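Local coordinates for neutral ceramidase (Pseudomonas aeruginosa, PDB 2ZWS), which hydrolyses the N-acyl linkage of ceramides to release sphingosine and a free fatty acid, and also runs the reverse synthesis, at residues A[207-212]-A[263-268]; A[220-225]-A[272-277]; A[562-567]-A[574-579]; A[611-616]-A[639-644]. All coordinates share one frame; numbering follows the deposited sequence. Where two conformers were deposited one is given.

Following the chain from its N terminus, contact 1 comes first: it closes a loop of about fifty residues by bringing 263-268, at the start of helix 265-286, back to the loop 207-212. Contact 2 crosses it, because 220-225 lies between the two segments of contact 1 and 272-277 beyond them; both contacts use helix 265-286, and Ser207 touches Ile272. The other two follow in series in the C-terminal domain. Contact 3 closes the short hairpin 560-566/574-578, and contact 4 closes the longer hairpin 611-622/629-642. Strands 560-566 and 611-622 are neighbours, which makes contacts 3 and 4 parts of one five-stranded sheet, their centres about 9 Å apart.

Contact 1: residues A[207-212]-A[263-268]; sequences SMTNAN and DNEFDN
Glu265 reaches from the first turn of helix 265-286 to the loop 207-212, where, in the conformer described, its OE2 takes two hydrogen bonds from Thr209. The backbone N of Thr209 lies 2.9 Å from Glu265 OE2, with an N-H...O angle of 164°. The hydroxyl, Thr209 OG1, donates to the same Glu265 OE2 over 3.1 Å but comes from above the carboxylate plane. Thr209 OG1 in turn accepts from the N of Ala211, an ST turn that ties this hydroxyl into the type I turn from Thr209 to Asn212. The second carboxylate oxygen, Glu265 OE1, receives a longer bond from a water that also donates to Asn212 OD1, while Asn212 ND2 is held by the carbonyl of Leu214. Glu265 has CG set between the backbone N and the carbonyl carbon (chi1 58°) and an extended chain beyond it, which carries the carboxylate from the helix to the loop.

Met208 crosses this chain at about a right angle, its CE 3.6 Å from Glu265 CD. Bent at chi2 and chi3, it also lays CE over one face of the Phe266 ring, 3.8 Å from the centroid and offset toward the rim. Met208 SD stands over the same face, 4.5 Å from the centroid of the Phe266 ring. Farther out, Ser207 O packs on Glu265 CB, and Asp218 accepts from the backbone N of both Ser207 and Met208. Phe266 makes an edge-to-face pair with His37, a magnesium ligand, so this Met-aromatic contact at a helix N-terminus borders the magnesium site.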
loop_
_atom_site.group_PDB
_atom_site.type_symbol
_atom_site.label_atom_id
_atom_site.label_comp_id
_atom_site.label_asym_id
_atom_site.label_seq_id
_atom_site.Cartn_x
_atom_site.Cartn_y
_atom_site.Cartn_z
ATOM N N SER A 207 3.981 -10.569 5.128
ATOM C CA SER A 207 3.662 -11.652 6.062
ATOM C C SER A 207 2.696 -12.675 5.461
ATOM O O SER A 207 2.779 -13.856 5.777
ATOM C CB SER A 207 3.093 -11.086 7.363
ATOM O OG SER A 207 4.075 -10.293 8.016
ATOM N N MET A 208 1.736 -12.208 4.644
ATOM C CA MET A 208 0.873 -13.111 3.880
ATOM C C MET A 208 1.653 -13.462 2.616
ATOM O O MET A 208 2.072 -12.570 1.855
ATOM C CB MET A 208 -0.433 -12.423 3.504
ATOM C CG MET A 208 -1.323 -11.989 4.686
ATOM S SD MET A 208 -1.797 -13.325 5.807
ATOM C CE MET A 208 -2.693 -14.429 4.694
ATOM N N THR A 209 1.881 -14.758 2.414
ATOM C CA THR A 209 2.801 -15.243 1.396
ATOM C C THR A 209 2.132 -15.402 0.037
ATOM O O THR A 209 0.914 -15.184 -0.113
ATOM C CB THR A 209 3.428 -16.608 1.782
ATOM O OG1 THR A 209 2.410 -17.612 1.674
ATOM C CG2 THR A 209 4.025 -16.570 3.212
ATOM N N ASN A 210 2.928 -15.807 -0.955
ATOM C CA ASN A 210 2.406 -16.062 -2.302
ATOM C C ASN A 210 1.464 -17.261 -2.399
ATOM O O ASN A 210 0.888 -17.487 -3.464
ATOM C CB ASN A 210 3.525 -16.105 -3.387
ATOM C CG ASN A 210 4.458 -17.306 -3.265
ATOM O OD1 ASN A 210 5.461 -17.388 -4.004
ATOM N ND2 ASN A 210 4.162 -18.222 -2.359
ATOM N N ALA A 211 1.300 -17.989 -1.294
ATOM C CA ALA A 211 0.321 -19.082 -1.204
ATOM C C ALA A 211 -1.086 -18.608 -0.833
ATOM O O ALA A 211 -2.058 -19.374 -0.946
ATOM C CB ALA A 211 0.781 -20.111 -0.190
ATOM N N ASN A 212 -1.184 -17.360 -0.402
ATOM C CA ASN A 212 -2.447 -16.833 0.069
ATOM C C ASN A 212 -3.229 -16.202 -1.079
ATOM O O ASN A 212 -2.650 -15.530 -1.939
ATOM C CB ASN A 212 -2.196 -15.777 1.142
ATOM C CG ASN A 212 -3.414 -14.897 1.363
ATOM O OD1 ASN A 212 -4.438 -15.339 1.865
ATOM N ND2 ASN A 212 -3.299 -13.636 0.961
ATOM N N ASP A 263 4.307 -21.582 10.458
ATOM C CA ASP A 263 3.104 -22.393 10.724
ATOM C C ASP A 263 1.815 -21.724 10.276
ATOM O O ASP A 263 0.848 -22.396 9.840
ATOM C CB ASP A 263 3.008 -22.753 12.204
ATOM C CG ASP A 263 4.008 -23.819 12.606
ATOM O OD1 ASP A 263 4.755 -24.310 11.718
ATOM O OD2 ASP A 263 4.037 -24.166 13.808
ATOM N N ASN A 264 1.789 -20.398 10.388
ATOM C CA ASN A 264 0.546 -19.686 10.180
ATOM C C ASN A 264 0.828 -18.238 9.772
ATOM O O ASN A 264 1.274 -17.409 10.576
ATOM C CB ASN A 264 -0.351 -19.798 11.426
ATOM C CG ASN A 264 -1.789 -19.390 11.153
ATOM O OD1 ASN A 264 -2.748 -20.125 11.444
ATOM N ND2 ASN A 264 -1.953 -18.233 10.597
ATOM N N GLU A 265 0.568 -17.943 8.502
ATOM C CA GLU A 265 0.806 -16.593 7.974
ATOM C C GLU A 265 -0.122 -15.530 8.593
ATOM O O GLU A 265 0.265 -14.358 8.709
ATOM C CB GLU A 265 0.740 -16.592 6.441
ATOM C CG GLU A 265 -0.579 -17.097 5.894
ATOM C CD GLU A 265 -0.602 -17.352 4.392
ATOM O OE1 GLU A 265 -1.463 -18.152 3.970
ATOM O OE2 GLU A 265 0.191 -16.750 3.633
ATOM N N PHE A 266 -1.327 -15.923 8.973
ATOM C CA PHE A 266 -2.202 -14.991 9.667
ATOM C C PHE A 266 -1.629 -14.625 11.036
ATOM O O PHE A 266 -1.642 -13.454 11.411
ATOM C CB PHE A 266 -3.612 -15.571 9.824
ATOM C CG PHE A 266 -4.304 -15.835 8.510
ATOM C CD1 PHE A 266 -4.300 -17.113 7.959
ATOM C CD2 PHE A 266 -4.969 -14.818 7.835
ATOM C CE1 PHE A 266 -4.956 -17.361 6.737
ATOM C CE2 PHE A 266 -5.626 -15.052 6.625
ATOM C CZ PHE A 266 -5.614 -16.316 6.066
ATOM N N ASP A 267 -1.149 -15.623 11.783
ATOM C CA ASP A 267 -0.494 -15.356 13.074
ATOM C C ASP A 267 0.702 -14.418 12.871
ATOM O O ASP A 267 0.917 -13.496 13.682
ATOM C CB ASP A 267 0.028 -16.651 13.721
ATOM C CG ASP A 267 -1.075 -17.553 14.256
ATOM O OD1 ASP A 267 -2.248 -17.123 14.339
ATOM O OD2 ASP A 267 -0.760 -18.708 14.625
ATOM N N ASN A 268 1.485 -14.678 11.824
ATOM C CA ASN A 268 2.691 -13.862 11.521
ATOM C C ASN A 268 2.302 -12.418 11.201
ATOM O O ASN A 268 2.937 -11.477 11.665
ATOM C CB ASN A 268 3.496 -14.425 10.349
ATOM C CG ASN A 268 4.070 -15.817 10.615
ATOM O OD1 ASN A 268 4.524 -16.493 9.664
ATOM N ND2 ASN A 268 4.111 -16.236 11.871
HETATM O O HOH W 1 -4.554 -17.829 2.941
#

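Contact 2: residues A[220-225]-A[272-277]; sequences KGYASY and IGLRQF
Lys220 and Gln276 join two crossing helices, 218-231 and 265-286, whose local axes approach to 7.5 Å at -56° in a close helix-helix packing of the N-terminal part of the enzyme. Lys220 sets out from its CB away from the partner helix, but the chain turns back. Its CG already lies 3.6 Å from Gln276 OE1; CD stays farther off, and CE returns to 3.7 Å from that oxygen. A bend at the last torsion (chi4 -67°) then brings NZ to 2.7 Å from Gln276 OE1, the donor meeting the amide oxygen nearly along the C=O direction. The carbonyl of Phe201 accepts from the same ammonium group, which therefore links both helices to the segment following strand 194-200.

The amide of Gln276 is held at its other end as well. Gln276 NE2 gives a bond to Ile272 O, one turn back on its own helix, and another to Asn219 OD1. Ile272 O thus takes two donors, Gln276 NE2 and Gln276 N, from opposite faces of its carbonyl plane. These bonds fix the rotation of the amide and leave OE1 turned to the lysine.

Small residues allow the close approach: Ala223 and Gly273 have their CA atoms 4.6 Å apart, and the bare CA of Gly273 sits at the edge of the Tyr222 ring, 4.2 Å from Tyr222 CD1. Phe277 adds its CB beside that of Ala223 before its ring leads away. On the other flank Tyr222 turns the edge of its ring to Leu274, with CE1 3.6 Å from Leu274 CD2.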
loop_
_atom_site.group_PDB
_atom_site.type_symbol
_atom_site.label_atom_id
_atom_site.label_comp_id
_atom_site.label_asym_id
_atom_site.label_seq_id
_atom_site.Cartn_x
_atom_site.Cartn_y
_atom_site.Cartn_z
ATOM N N LYS A 220 1.163 -4.123 8.052
ATOM C CA LYS A 220 0.882 -2.699 8.317
ATOM C C LYS A 220 -0.600 -2.433 8.388
ATOM O O LYS A 220 -1.064 -1.657 9.216
ATOM C CB LYS A 220 1.567 -1.816 7.267
ATOM C CG LYS A 220 3.129 -1.788 7.489
ATOM C CD LYS A 220 3.773 -0.722 6.620
ATOM C CE LYS A 220 5.285 -0.581 6.958
ATOM N NZ LYS A 220 5.481 -0.040 8.344
ATOM N N GLY A 221 -1.359 -3.151 7.573
ATOM C CA GLY A 221 -2.813 -3.041 7.625
ATOM C C GLY A 221 -3.370 -3.556 8.942
ATOM O O GLY A 221 -4.377 -2.999 9.441
ATOM N N TYR A 222 -2.783 -4.620 9.495
ATOM C CA TYR A 222 -3.229 -5.098 10.804
ATOM C C TYR A 222 -2.908 -4.062 11.890
ATOM O O TYR A 222 -3.725 -3.788 12.764
ATOM C CB TYR A 222 -2.603 -6.444 11.208
ATOM C CG TYR A 222 -3.195 -6.838 12.544
ATOM C CD1 TYR A 222 -2.494 -6.613 13.729
ATOM C CD2 TYR A 222 -4.501 -7.343 12.630
ATOM C CE1 TYR A 222 -3.049 -6.909 14.963
ATOM C CE2 TYR A 222 -5.082 -7.649 13.864
ATOM C CZ TYR A 222 -4.345 -7.420 15.026
ATOM O OH TYR A 222 -4.880 -7.708 16.250
ATOM N N ALA A 223 -1.725 -3.459 11.817
ATOM C CA ALA A 223 -1.401 -2.394 12.783
ATOM C C ALA A 223 -2.441 -1.266 12.769
ATOM O O ALA A 223 -2.879 -0.814 13.839
ATOM C CB ALA A 223 -0.010 -1.861 12.491
ATOM N N SER A 224 -2.829 -0.803 11.574
ATOM C CA SER A 224 -3.842 0.259 11.469
ATOM C C SER A 224 -5.170 -0.218 12.055
ATOM O O SER A 224 -5.840 0.501 12.834
ATOM C CB SER A 224 -4.097 0.663 10.022
ATOM O OG SER A 224 -2.932 1.220 9.414
ATOM N N TYR A 225 -5.578 -1.429 11.671
ATOM C CA TYR A 225 -6.868 -1.965 12.104
ATOM C C TYR A 225 -6.827 -2.136 13.618
ATOM O O TYR A 225 -7.787 -1.769 14.303
ATOM C CB TYR A 225 -7.093 -3.335 11.477
ATOM C CG TYR A 225 -8.337 -4.045 11.954
ATOM C CD1 TYR A 225 -8.266 -5.041 12.929
ATOM C CD2 TYR A 225 -9.599 -3.723 11.413
ATOM C CE1 TYR A 225 -9.428 -5.701 13.352
ATOM C CE2 TYR A 225 -10.740 -4.383 11.829
ATOM C CZ TYR A 225 -10.642 -5.348 12.814
ATOM O OH TYR A 225 -11.772 -6.038 13.229
ATOM N N ILE A 272 3.632 -9.356 13.592
ATOM C CA ILE A 272 4.495 -8.277 13.062
ATOM C C ILE A 272 3.728 -6.958 13.067
ATOM O O ILE A 272 4.283 -5.893 13.367
ATOM C CB ILE A 272 5.089 -8.647 11.658
ATOM C CG1 ILE A 272 5.922 -9.933 11.750
ATOM C CG2 ILE A 272 5.911 -7.479 11.019
ATOM C CD1 ILE A 272 7.095 -9.865 12.800
ATOM N N GLY A 273 2.430 -7.006 12.758
ATOM C CA GLY A 273 1.600 -5.815 12.925
ATOM C C GLY A 273 1.575 -5.308 14.346
ATOM O O GLY A 273 1.713 -4.103 14.591
ATOM N N LEU A 274 1.403 -6.217 15.288
ATOM C CA LEU A 274 1.373 -5.815 16.702
ATOM C C LEU A 274 2.697 -5.219 17.159
ATOM O O LEU A 274 2.698 -4.281 17.960
ATOM C CB LEU A 274 0.999 -6.977 17.611
ATOM C CG LEU A 274 -0.481 -7.347 17.568
ATOM C CD1 LEU A 274 -0.707 -8.625 18.360
ATOM C CD2 LEU A 274 -1.370 -6.229 18.097
ATOM N N ARG A 275 3.815 -5.752 16.666
ATOM C CA ARG A 275 5.125 -5.202 17.052
ATOM C C ARG A 275 5.266 -3.749 16.605
ATOM O O ARG A 275 5.710 -2.886 17.374
ATOM C CB ARG A 275 6.266 -6.061 16.506
ATOM C CG ARG A 275 6.341 -7.409 17.204
ATOM C CD ARG A 275 7.407 -8.290 16.623
ATOM N NE ARG A 275 7.269 -9.638 17.175
ATOM C CZ ARG A 275 8.067 -10.669 16.917
ATOM N NH1 ARG A 275 9.113 -10.544 16.102
ATOM N NH2 ARG A 275 7.799 -11.849 17.478
ATOM N N GLN A 276 4.769 -3.464 15.404
ATOM C CA GLN A 276 4.795 -2.081 14.876
ATOM C C GLN A 276 3.835 -1.202 15.642
ATOM O O GLN A 276 4.179 -0.082 16.021
ATOM C CB GLN A 276 4.449 -2.044 13.387
ATOM C CG GLN A 276 5.520 -2.729 12.548
ATOM C CD GLN A 276 5.113 -2.826 11.115
ATOM O OE1 GLN A 276 5.263 -1.870 10.374
ATOM N NE2 GLN A 276 4.564 -3.967 10.717
ATOM N N PHE A 277 2.622 -1.707 15.855
ATOM C CA PHE A 277 1.628 -0.969 16.605
ATOM C C PHE A 277 2.169 -0.571 17.979
ATOM O O PHE A 277 2.003 0.578 18.407
ATOM C CB PHE A 277 0.343 -1.779 16.824
ATOM C CG PHE A 277 -0.505 -1.192 17.906
ATOM C CD1 PHE A 277 -1.252 -0.050 17.665
ATOM C CD2 PHE A 277 -0.451 -1.697 19.191
ATOM C CE1 PHE A 277 -1.987 0.578 18.705
ATOM C CE2 PHE A 277 -1.174 -1.101 20.224
ATOM C CZ PHE A 277 -1.933 0.047 19.989
#

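Contact 3: residues A[562-567]-A[574-579]; sequences VVNIGK and VTVATD. Unlike the reference sequence in segment 574-579: Val574 (reference Glu).
Val562 O is gripped by two successive amides of the partner strand in a classic beta bulge. Val576 N donates to Val562 O over 2.8 Å, nearly straight at 167°. The second bond, from Ala577 N to Val562 O, is weak at 3.5 Å. Thr575 CA adds a C-H...O contact to this oxygen. Val576 and Ala577 therefore both stand opposite Val562, and the register shifts by one residue. Beyond the shift, Val563 and Thr575 form a non-hydrogen-bonded pair, and Asn564 exchanges two backbone bonds with Val574, which differs from the reference glutamate.

The bulge sets two side chains against Val562, whose branches divide between them: CG1 meets Val576 CG2 at 3.8 Å, and CG2 meets the CB of Ala577 at the same distance. Val576 turns its other branch, CG1, to Asn564 CB. With CG anti to the backbone N (chi1 -177°), Asn564 brings OD1 back to accept from Gly566 N in an Asx turn.

Strand 574-578 forms one margin of the five-stranded sheet and leads into Asp579, a magnesium ligand also paired with Arg39. Strand 560-566 lies inside, flanked on its other side by strand 611-622.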
loop_
_atom_site.group_PDB
_atom_site.type_symbol
_atom_site.label_atom_id
_atom_site.label_comp_id
_atom_site.label_asym_id
_atom_site.label_seq_id
_atom_site.Cartn_x
_atom_site.Cartn_y
_atom_site.Cartn_z
ATOM N N VAL A 562 -21.945 -10.362 10.421
ATOM C CA VAL A 562 -22.278 -11.158 11.607
ATOM C C VAL A 562 -23.242 -10.308 12.401
ATOM O O VAL A 562 -22.897 -9.179 12.779
ATOM C CB VAL A 562 -21.061 -11.501 12.473
ATOM C CG1 VAL A 562 -21.478 -12.408 13.604
ATOM C CG2 VAL A 562 -20.007 -12.213 11.641
ATOM N N VAL A 563 -24.432 -10.865 12.639
ATOM C CA VAL A 563 -25.535 -10.114 13.227
ATOM C C VAL A 563 -25.916 -10.679 14.591
ATOM O O VAL A 563 -26.184 -11.880 14.714
ATOM C CB VAL A 563 -26.764 -10.089 12.287
ATOM C CG1 VAL A 563 -27.897 -9.241 12.897
ATOM C CG2 VAL A 563 -26.412 -9.542 10.912
ATOM N N ASN A 564 -25.924 -9.801 15.596
ATOM C CA ASN A 564 -26.315 -10.105 16.970
ATOM C C ASN A 564 -27.809 -9.800 17.137
ATOM O O ASN A 564 -28.251 -8.688 16.825
ATOM C CB ASN A 564 -25.472 -9.230 17.920
ATOM C CG ASN A 564 -25.735 -9.499 19.408
ATOM O OD1 ASN A 564 -26.297 -10.524 19.798
ATOM N ND2 ASN A 564 -25.283 -8.575 20.251
ATOM N N ILE A 565 -28.584 -10.789 17.592
ATOM C CA ILE A 565 -30.034 -10.590 17.841
ATOM C C ILE A 565 -30.412 -10.813 19.310
ATOM O O ILE A 565 -31.590 -11.015 19.647
ATOM C CB ILE A 565 -30.927 -11.445 16.916
ATOM C CG1 ILE A 565 -30.413 -12.890 16.858
ATOM C CG2 ILE A 565 -31.016 -10.797 15.530
ATOM C CD1 ILE A 565 -31.308 -13.847 16.086
ATOM N N GLY A 566 -29.402 -10.799 20.174
ATOM C CA GLY A 566 -29.625 -10.712 21.600
ATOM C C GLY A 566 -29.574 -12.011 22.375
ATOM O O GLY A 566 -29.341 -13.084 21.829
ATOM N N LYS A 567 -29.858 -11.897 23.664
ATOM C CA LYS A 567 -29.543 -12.939 24.628
ATOM C C LYS A 567 -30.228 -14.330 24.587
ATOM O O LYS A 567 -29.557 -15.299 24.951
ATOM C CB LYS A 567 -29.559 -12.360 26.050
ATOM C CG LYS A 567 -28.468 -12.913 26.957
ATOM C CD LYS A 567 -27.857 -11.824 27.840
ATOM C CE LYS A 567 -26.779 -11.016 27.102
ATOM N NZ LYS A 567 -25.482 -11.747 26.935
ATOM N N VAL A 574 -28.144 -6.149 15.416
ATOM C CA VAL A 574 -26.987 -5.246 15.403
ATOM C C VAL A 574 -25.800 -5.975 14.783
ATOM O O VAL A 574 -25.422 -7.063 15.220
ATOM C CB VAL A 574 -26.609 -4.729 16.820
ATOM C CG1 VAL A 574 -25.229 -4.033 16.812
ATOM C CG2 VAL A 574 -27.678 -3.782 17.358
ATOM N N THR A 575 -25.213 -5.363 13.762
ATOM C CA THR A 575 -24.050 -5.971 13.115
ATOM C C THR A 575 -22.836 -5.792 14.012
ATOM O O THR A 575 -22.558 -4.698 14.526
ATOM C CB THR A 575 -23.825 -5.495 11.634
ATOM O OG1 THR A 575 -22.487 -5.807 11.202
ATOM C CG2 THR A 575 -24.074 -4.011 11.466
ATOM N N VAL A 576 -22.151 -6.904 14.261
ATOM C CA VAL A 576 -20.954 -6.915 15.103
ATOM C C VAL A 576 -19.673 -7.209 14.315
ATOM O O VAL A 576 -18.569 -7.052 14.845
ATOM C CB VAL A 576 -21.041 -7.914 16.296
ATOM C CG1 VAL A 576 -22.208 -7.544 17.254
ATOM C CG2 VAL A 576 -21.128 -9.367 15.805
ATOM N N ALA A 577 -19.816 -7.634 13.063
ATOM C CA ALA A 577 -18.638 -7.829 12.208
ATOM C C ALA A 577 -19.014 -7.762 10.737
ATOM O O ALA A 577 -20.127 -8.123 10.346
ATOM C CB ALA A 577 -17.945 -9.136 12.537
ATOM N N THR A 578 -18.064 -7.282 9.936
ATOM C CA THR A 578 -18.231 -7.065 8.520
ATOM C C THR A 578 -17.087 -7.822 7.808
ATOM O O THR A 578 -16.244 -8.422 8.487
ATOM C CB THR A 578 -18.232 -5.525 8.308
ATOM O OG1 THR A 578 -19.570 -5.041 8.463
ATOM C CG2 THR A 578 -17.699 -5.120 6.985
ATOM N N ASP A 579 -17.015 -7.769 6.472
ATOM C CA ASP A 579 -15.898 -8.435 5.790
ATOM C C ASP A 579 -14.541 -7.753 6.034
ATOM O O ASP A 579 -13.508 -8.343 5.746
ATOM C CB ASP A 579 -16.170 -8.713 4.285
ATOM C CG ASP A 579 -16.262 -7.450 3.421
ATOM O OD1 ASP A 579 -15.784 -6.356 3.844
ATOM O OD2 ASP A 579 -16.751 -7.580 2.269
#

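Contact 4: residues A[611-616]-A[639-644]; sequences GHYYIR and FEVLGT
Tyr613 and Phe639 form the tightly packed part of this antiparallel hairpin, in which strand 611-622 pairs with strand 629-642 of the C-terminal beta sandwich. Strand 629-642 lies wholly within the 620-646 region, which is required for correct folding and localization. Tyr613 and Phe639 are a hydrogen-bonded pair: each backbone N lies 2.8 Å from the other residue's O. Gly611 and Val641 repeat the pattern at the hairpin's open end.

On the buried face, a chi1 of 58° turns the Phe639 ring back over the partner strand. Tyr613 CB rests on one face of that ring, 3.9 Å from its centroid, and Ile615 CG1 comes to its edge. Val641 touches the Tyr613 ring through CG2, while the phenol OH bonds to the carbonyl of Glu609. Tyr534 and Val540 add further cover for Phe639.

The opposite face, carrying His612 and Glu640, is looser and partly exposed. On this face the Glu640 chain crosses the imidazole with CG over one face of the ring, toward its rim, 4.3 Å from the centroid of the His612 ring.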
loop_
_atom_site.group_PDB
_atom_site.type_symbol
_atom_site.label_atom_id
_atom_site.label_comp_id
_atom_site.label_asym_id
_atom_site.label_seq_id
_atom_site.Cartn_x
_atom_site.Cartn_y
_atom_site.Cartn_z
ATOM N N GLY A 611 -25.152 -15.080 23.518
ATOM C CA GLY A 611 -26.447 -14.783 22.908
ATOM C C GLY A 611 -26.631 -15.453 21.560
ATOM O O GLY A 611 -25.945 -16.425 21.247
ATOM N N HIS A 612 -27.567 -14.931 20.773
ATOM C CA HIS A 612 -27.894 -15.498 19.470
ATOM C C HIS A 612 -27.431 -14.610 18.318
ATOM O O HIS A 612 -27.560 -13.381 18.373
ATOM C CB HIS A 612 -29.395 -15.788 19.398
ATOM C CG HIS A 612 -29.827 -16.860 20.353
ATOM N ND1 HIS A 612 -30.236 -16.590 21.644
ATOM C CD2 HIS A 612 -29.859 -18.208 20.223
ATOM C CE1 HIS A 612 -30.530 -17.725 22.256
ATOM N NE2 HIS A 612 -30.303 -18.722 21.418
ATOM N N TYR A 613 -26.895 -15.258 17.284
ATOM C CA TYR A 613 -26.285 -14.582 16.151
ATOM C C TYR A 613 -26.693 -15.267 14.855
ATOM O O TYR A 613 -27.092 -16.435 14.863
ATOM C CB TYR A 613 -24.759 -14.666 16.272
ATOM C CG TYR A 613 -24.170 -13.889 17.429
ATOM C CD1 TYR A 613 -23.630 -12.620 17.220
ATOM C CD2 TYR A 613 -24.132 -14.425 18.727
ATOM C CE1 TYR A 613 -23.081 -11.888 18.260
ATOM C CE2 TYR A 613 -23.589 -13.692 19.791
ATOM C CZ TYR A 613 -23.062 -12.419 19.542
ATOM O OH TYR A 613 -22.510 -11.674 20.566
ATOM N N TYR A 614 -26.579 -14.561 13.737
ATOM C CA TYR A 614 -26.631 -15.235 12.447
ATOM C C TYR A 614 -25.697 -14.546 11.466
ATOM O O TYR A 614 -25.166 -13.480 11.764
ATOM C CB TYR A 614 -28.060 -15.306 11.905
ATOM C CG TYR A 614 -28.708 -13.984 11.541
ATOM C CD1 TYR A 614 -29.481 -13.273 12.475
ATOM C CD2 TYR A 614 -28.602 -13.471 10.253
ATOM C CE1 TYR A 614 -30.096 -12.072 12.127
ATOM C CE2 TYR A 614 -29.229 -12.291 9.897
ATOM C CZ TYR A 614 -29.967 -11.592 10.841
ATOM O OH TYR A 614 -30.582 -10.421 10.472
ATOM N N ILE A 615 -25.489 -15.152 10.307
ATOM C CA ILE A 615 -24.604 -14.565 9.303
ATOM C C ILE A 615 -25.404 -14.249 8.037
ATOM O O ILE A 615 -26.178 -15.083 7.554
ATOM C CB ILE A 615 -23.382 -15.495 9.026
ATOM C CG1 ILE A 615 -22.462 -15.541 10.260
ATOM C CG2 ILE A 615 -22.604 -15.043 7.770
ATOM C CD1 ILE A 615 -21.368 -16.596 10.213
ATOM N N ARG A 616 -25.257 -13.024 7.539
ATOM C CA ARG A 616 -25.870 -12.601 6.295
ATOM C C ARG A 616 -24.812 -12.455 5.192
ATOM O O ARG A 616 -23.705 -11.922 5.429
ATOM C CB ARG A 616 -26.617 -11.281 6.507
ATOM C CG ARG A 616 -27.408 -10.794 5.332
ATOM C CD ARG A 616 -28.422 -9.742 5.755
ATOM N NE ARG A 616 -29.117 -9.211 4.586
ATOM C CZ ARG A 616 -30.091 -8.311 4.638
ATOM N NH1 ARG A 616 -30.657 -7.886 3.518
ATOM N NH2 ARG A 616 -30.476 -7.824 5.812
ATOM N N PHE A 639 -27.509 -19.122 15.540
ATOM C CA PHE A 639 -26.713 -20.003 16.397
ATOM C C PHE A 639 -26.450 -19.274 17.707
ATOM O O PHE A 639 -26.589 -18.044 17.767
ATOM C CB PHE A 639 -25.396 -20.429 15.716
ATOM C CG PHE A 639 -24.504 -19.274 15.314
ATOM C CD1 PHE A 639 -24.674 -18.656 14.087
ATOM C CD2 PHE A 639 -23.503 -18.814 16.167
ATOM C CE1 PHE A 639 -23.874 -17.587 13.710
ATOM C CE2 PHE A 639 -22.679 -17.735 15.787
ATOM C CZ PHE A 639 -22.859 -17.138 14.563
ATOM N N GLU A 640 -26.093 -20.025 18.747
ATOM C CA GLU A 640 -25.865 -19.448 20.065
ATOM C C GLU A 640 -24.389 -19.408 20.396
ATOM O O GLU A 640 -23.674 -20.395 20.210
ATOM C CB GLU A 640 -26.596 -20.250 21.145
ATOM C CG GLU A 640 -26.591 -19.545 22.509
ATOM C CD GLU A 640 -27.466 -20.231 23.546
ATOM O OE1 GLU A 640 -28.213 -21.175 23.202
ATOM O OE2 GLU A 640 -27.399 -19.810 24.720
ATOM N N VAL A 641 -23.937 -18.269 20.906
ATOM C CA VAL A 641 -22.622 -18.218 21.520
ATOM C C VAL A 641 -22.823 -18.353 23.027
ATOM O O VAL A 641 -23.556 -17.559 23.638
ATOM C CB VAL A 641 -21.846 -16.931 21.176
ATOM C CG1 VAL A 641 -20.519 -16.908 21.919
ATOM C CG2 VAL A 641 -21.611 -16.833 19.654
ATOM N N LEU A 642 -22.198 -19.386 23.592
ATOM C CA LEU A 642 -22.271 -19.687 25.027
ATOM C C LEU A 642 -21.087 -19.047 25.757
ATOM O O LEU A 642 -20.051 -18.784 25.147
ATOM C CB LEU A 642 -22.237 -21.205 25.251
ATOM C CG LEU A 642 -23.182 -22.105 24.453
ATOM C CD1 LEU A 642 -22.860 -23.578 24.685
ATOM C CD2 LEU A 642 -24.624 -21.814 24.806
ATOM N N GLY A 643 -21.225 -18.788 27.056
ATOM C CA GLY A 643 -20.079 -18.302 27.820
ATOM C C GLY A 643 -20.331 -17.772 29.217
ATOM O O GLY A 643 -20.533 -18.540 30.160
ATOM N N THR A 644 -20.303 -16.450 29.350
ATOM C CA THR A 644 -20.390 -15.815 30.661
ATOM C C THR A 644 -21.171 -14.511 30.616
ATOM O O THR A 644 -22.378 -14.498 30.369
ATOM C CB THR A 644 -18.992 -15.487 31.217
ATOM O OG1 THR A 644 -18.293 -14.662 30.277
ATOM C CG2 THR A 644 -18.189 -16.762 31.481
#